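Side-chain contacts in glucose-6-phosphate isomerase (PDB 3QKI), which probably interconverts glucose 6-phosphate and fructose 6-phosphate in glycolysis and gluconeogenesis: residues Lys331-Arg334 with Asn335-Asn338; Asn522-Thr525 with Cys526-Leu530. One frame throughout, in Å; residues are numbered along the deposited sequence. Where two conformers were deposited one is given.

Interaction 1 lies in the opening turns of helix 330-349 and interaction 2 in the capped first turns of helix 523-543, which follows strand 513-518 of the mixed sheet. Their centres are about 9 Å apart, and the two helices pack directly on each other. F336 carries much of this: F336 CD1 lies 3.5 Å from G527 N. On the same ring, F336 CE1 is 3.6 Å from C526 C. Nearer the helix starts, N332 O lies 3.4 Å from F523 CB. Both interactions lie away from the residues that bind fructose 6-phosphate, such as S177, H429 and K558, and belong to the helical framework of this phosphoglucose isomerase.

Interaction 1 (Lys331-Arg334 with Asn335-Asn338); sequences KNMR and NFLN
M333 and F336 lie side by side on the buried face of an α-helix, three residues apart in the opening turns of helix 330-349. The two side chains point the same way. M333 curls back on itself, bent at chi2 (-35°) and again at chi3 (-68°), and this hook brings its methyl CE to 3.7 Å from F336 CD2. The methyl meets the ring obliquely. F336 has CG anti to its backbone N (chi1 175°), which carries the ring beyond the methionine hook to C526 and L530 of helix 523-543. M333 in turn packs on I321 and L324, so the pair lies where helix 330-349 meets helices 318-328, 523-543 and, through F336 and V184, 179-197. L337 packs on I321 as well, and its CG lies 3.4 Å from M333 O.

The polar side is organised round the amide of N335. Its two ends reach back along the helix to two waters. N335 ND2 donates to one water at 2.8 Å. The same water donates to N332 OD1, linking two side chains three residues apart. The second water gives N335 OD1 a weak bond and K331 O a firmer one of 2.8 Å. K331 O thus accepts twice, since N335 N also reaches it through a helical bond of 3.2 Å. N332 is held at its other end as well: ND2 donates to F328 O, at the end of helix 318-328, and to E196 OE1 of helix 179-197, which should fix the rotation of its amide. At the far end of the segment N338 N donates to R334 O at 2.9 Å. The N338 amide lies against the same carbonyl, its OD1 3.2 Å from R334 O without bonding, since both are acceptors.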
loop_
_atom_site.group_PDB
_atom_site.type_symbol
_atom_site.label_atom_id
_atom_site.label_comp_id
_atom_site.label_asym_id
_atom_site.label_seq_id
_atom_site.Cartn_x
_atom_site.Cartn_y
_atom_site.Cartn_z
ATOM N N LYS A 331 28.648 8.222 -8.071
ATOM C CA LYS A 331 28.449 8.724 -9.443
ATOM C C LYS A 331 26.980 8.577 -9.859
ATOM O O LYS A 331 26.426 9.494 -10.449
ATOM C CB LYS A 331 29.327 7.981 -10.466
ATOM C CG LYS A 331 30.735 8.519 -10.598
ATOM C CD LYS A 331 31.448 7.968 -11.842
ATOM C CE LYS A 331 31.030 8.635 -13.139
ATOM N NZ LYS A 331 31.860 8.168 -14.285
ATOM N N ASN A 332 26.353 7.434 -9.536
ATOM C CA ASN A 332 24.947 7.202 -9.867
ATOM C C ASN A 332 24.049 8.170 -9.070
ATOM O O ASN A 332 23.169 8.785 -9.644
ATOM C CB ASN A 332 24.565 5.742 -9.615
ATOM C CG ASN A 332 25.049 4.784 -10.672
ATOM O OD1 ASN A 332 25.043 5.079 -11.854
ATOM N ND2 ASN A 332 25.447 3.598 -10.261
ATOM N N MET A 333 24.347 8.367 -7.788
ATOM C CA MET A 333 23.618 9.282 -6.924
ATOM C C MET A 333 23.776 10.749 -7.326
ATOM O O MET A 333 22.814 11.522 -7.164
ATOM C CB MET A 333 23.857 8.987 -5.453
ATOM C CG MET A 333 23.305 7.620 -5.017
ATOM S SD MET A 333 21.760 7.097 -5.847
ATOM C CE MET A 333 20.574 8.322 -5.162
ATOM N N ARG A 334 24.955 11.114 -7.917
ATOM C CA ARG A 334 25.197 12.466 -8.408
ATOM C C ARG A 334 24.243 12.720 -9.587
ATOM O O ARG A 334 23.641 13.788 -9.661
ATOM C CB ARG A 334 26.675 12.634 -8.811
ATOM C CG ARG A 334 27.056 14.021 -9.317
ATOM C CD ARG A 334 28.561 14.251 -9.271
ATOM N NE ARG A 334 29.312 13.118 -9.806
ATOM C CZ ARG A 334 30.486 12.704 -9.341
ATOM N NH1 ARG A 334 31.083 13.356 -8.348
ATOM N NH2 ARG A 334 31.091 11.662 -9.886
ATOM N N ASN A 335 24.055 11.708 -10.470
ATOM C CA ASN A 335 23.135 11.817 -11.602
ATOM C C ASN A 335 21.689 11.978 -11.114
ATOM O O ASN A 335 20.933 12.728 -11.732
ATOM C CB ASN A 335 23.229 10.603 -12.529
ATOM C CG ASN A 335 24.477 10.637 -13.362
ATOM O OD1 ASN A 335 25.068 11.700 -13.607
ATOM N ND2 ASN A 335 24.938 9.475 -13.782
ATOM N N PHE A 336 21.304 11.244 -10.035
ATOM C CA PHE A 336 19.980 11.334 -9.405
ATOM C C PHE A 336 19.783 12.777 -8.920
ATOM O O PHE A 336 18.737 13.371 -9.176
ATOM C CB PHE A 336 19.857 10.368 -8.229
ATOM C CG PHE A 336 18.559 10.471 -7.440
ATOM C CD1 PHE A 336 17.415 9.798 -7.857
ATOM C CD2 PHE A 336 18.496 11.205 -6.259
ATOM C CE1 PHE A 336 16.220 9.889 -7.126
ATOM C CE2 PHE A 336 17.304 11.288 -5.530
ATOM C CZ PHE A 336 16.169 10.641 -5.979
ATOM N N LEU A 337 20.811 13.346 -8.255
ATOM C CA LEU A 337 20.776 14.736 -7.755
ATOM C C LEU A 337 20.620 15.735 -8.876
ATOM O O LEU A 337 19.858 16.683 -8.718
ATOM C CB LEU A 337 21.992 15.066 -6.865
ATOM C CG LEU A 337 22.029 14.337 -5.507
ATOM C CD1 LEU A 337 23.393 14.528 -4.811
ATOM C CD2 LEU A 337 20.917 14.807 -4.596
ATOM N N ASN A 338 21.286 15.494 -10.030
ATOM C CA ASN A 338 21.186 16.357 -11.210
ATOM C C ASN A 338 19.767 16.365 -11.748
ATOM O O ASN A 338 19.275 17.420 -12.147
ATOM C CB ASN A 338 22.170 15.917 -12.310
ATOM C CG ASN A 338 23.614 16.121 -11.935
ATOM O OD1 ASN A 338 23.946 16.735 -10.915
ATOM N ND2 ASN A 338 24.512 15.595 -12.754
HETATM O O HOH W 1 27.660 11.348 -12.139
HETATM O O HOH W 2 24.054 6.802 -13.430
#

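Interaction 2 (Asn522-Thr525 with Cys526-Leu530); sequences NFYT and CGLLL
Y524 and L528, one turn apart in the N-capped start of helix 523-543, cross obliquely: the ring carbon Y524 CE1 lies 3.8 Å from L528 CD1. Of this pair L528 is buried, whereas Y524 is partly exposed and marks the solvent side. Even so, the tyrosine ring also packs on K62 and N63 of a loop, and its hydroxyl is hydrogen-bonded to D342 of helix 330-349. L528 leans its CG back beside its own backbone N (chi1 -71°), placing the branch against the ring.

The tighter part is the cap and the buried turn that follows. N522 OD1 accepts from T525 N at 2.9 Å, in a bond that is nearly straight (170°), and N522 O takes C526 N at 3.0 Å, so this one residue satisfies two amides of the first turn. The T525 hydroxyl has a partner outside the turn, N63 OD1. The F523 ring meets that of F328, planes at about 65°, while C526 packs on F183 and M188 of helix 179-197. C526 CB lies 3.4 Å from N522 O, the carbonyl that accepts C526 N.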
loop_
_atom_site.group_PDB
_atom_site.type_symbol
_atom_site.label_atom_id
_atom_site.label_comp_id
_atom_site.label_asym_id
_atom_site.label_seq_id
_atom_site.Cartn_x
_atom_site.Cartn_y
_atom_site.Cartn_z
ATOM N N ASN A 522 16.155 5.654 -15.274
ATOM C CA ASN A 522 17.568 5.632 -14.940
ATOM C C ASN A 522 17.736 6.554 -13.706
ATOM O O ASN A 522 16.726 7.033 -13.165
ATOM C CB ASN A 522 18.444 6.036 -16.142
ATOM C CG ASN A 522 18.128 7.378 -16.745
ATOM O OD1 ASN A 522 17.627 8.290 -16.090
ATOM N ND2 ASN A 522 18.376 7.516 -18.028
ATOM N N PHE A 523 18.964 6.754 -13.212
ATOM C CA PHE A 523 19.170 7.588 -12.016
ATOM C C PHE A 523 18.692 9.034 -12.184
ATOM O O PHE A 523 18.034 9.573 -11.292
ATOM C CB PHE A 523 20.627 7.515 -11.529
ATOM C CG PHE A 523 20.943 6.201 -10.864
ATOM C CD1 PHE A 523 20.716 6.019 -9.507
ATOM C CD2 PHE A 523 21.465 5.135 -11.599
ATOM C CE1 PHE A 523 20.975 4.781 -8.893
ATOM C CE2 PHE A 523 21.748 3.909 -10.983
ATOM C CZ PHE A 523 21.504 3.740 -9.632
ATOM N N TYR A 524 18.995 9.644 -13.342
ATOM C CA TYR A 524 18.610 11.006 -13.654
ATOM C C TYR A 524 17.067 11.155 -13.664
ATOM O O TYR A 524 16.532 12.061 -13.025
ATOM C CB TYR A 524 19.230 11.416 -15.003
ATOM C CG TYR A 524 18.837 12.808 -15.432
ATOM C CD1 TYR A 524 17.770 13.014 -16.299
ATOM C CD2 TYR A 524 19.543 13.927 -14.981
ATOM C CE1 TYR A 524 17.417 14.297 -16.718
ATOM C CE2 TYR A 524 19.187 15.213 -15.378
ATOM C CZ TYR A 524 18.107 15.393 -16.227
ATOM O OH TYR A 524 17.707 16.650 -16.595
ATOM N N THR A 525 16.374 10.268 -14.405
ATOM C CA THR A 525 14.919 10.262 -14.514
ATOM C C THR A 525 14.250 10.011 -13.143
ATOM O O THR A 525 13.189 10.562 -12.878
ATOM C CB THR A 525 14.507 9.280 -15.621
ATOM O OG1 THR A 525 15.139 9.665 -16.851
ATOM C CG2 THR A 525 13.031 9.215 -15.820
ATOM N N CYS A 526 14.858 9.162 -12.290
ATOM C CA CYS A 526 14.284 8.899 -10.963
ATOM C C CYS A 526 14.321 10.196 -10.127
ATOM O O CYS A 526 13.409 10.447 -9.336
ATOM C CB CYS A 526 15.006 7.751 -10.263
ATOM S SG CYS A 526 14.081 7.033 -8.879
ATOM N N GLY A 527 15.345 11.019 -10.355
ATOM C CA GLY A 527 15.503 12.332 -9.738
ATOM C C GLY A 527 14.431 13.286 -10.253
ATOM O O GLY A 527 13.788 13.987 -9.456
ATOM N N LEU A 528 14.182 13.278 -11.593
ATOM C CA LEU A 528 13.114 14.092 -12.192
ATOM C C LEU A 528 11.756 13.737 -11.538
ATOM O O LEU A 528 11.000 14.644 -11.205
ATOM C CB LEU A 528 12.989 13.831 -13.703
ATOM C CG LEU A 528 14.062 14.333 -14.639
ATOM C CD1 LEU A 528 13.734 13.901 -16.051
ATOM C CD2 LEU A 528 14.212 15.876 -14.571
ATOM N N LEU A 529 11.468 12.422 -11.368
ATOM C CA LEU A 529 10.222 11.919 -10.771
ATOM C C LEU A 529 10.066 12.366 -9.298
ATOM O O LEU A 529 8.995 12.823 -8.922
ATOM C CB LEU A 529 10.101 10.385 -10.930
ATOM C CG LEU A 529 8.834 9.707 -10.386
ATOM C CD1 LEU A 529 7.578 10.182 -11.110
ATOM C CD2 LEU A 529 8.948 8.180 -10.488
ATOM N N LEU A 530 11.119 12.240 -8.489
ATOM C CA LEU A 530 11.077 12.669 -7.092
ATOM C C LEU A 530 10.798 14.160 -6.984
ATOM O O LEU A 530 9.882 14.560 -6.260
ATOM C CB LEU A 530 12.387 12.346 -6.334
ATOM C CG LEU A 530 12.469 12.951 -4.924
ATOM C CD1 LEU A 530 11.537 12.248 -3.962
ATOM C CD2 LEU A 530 13.867 13.054 -4.446
#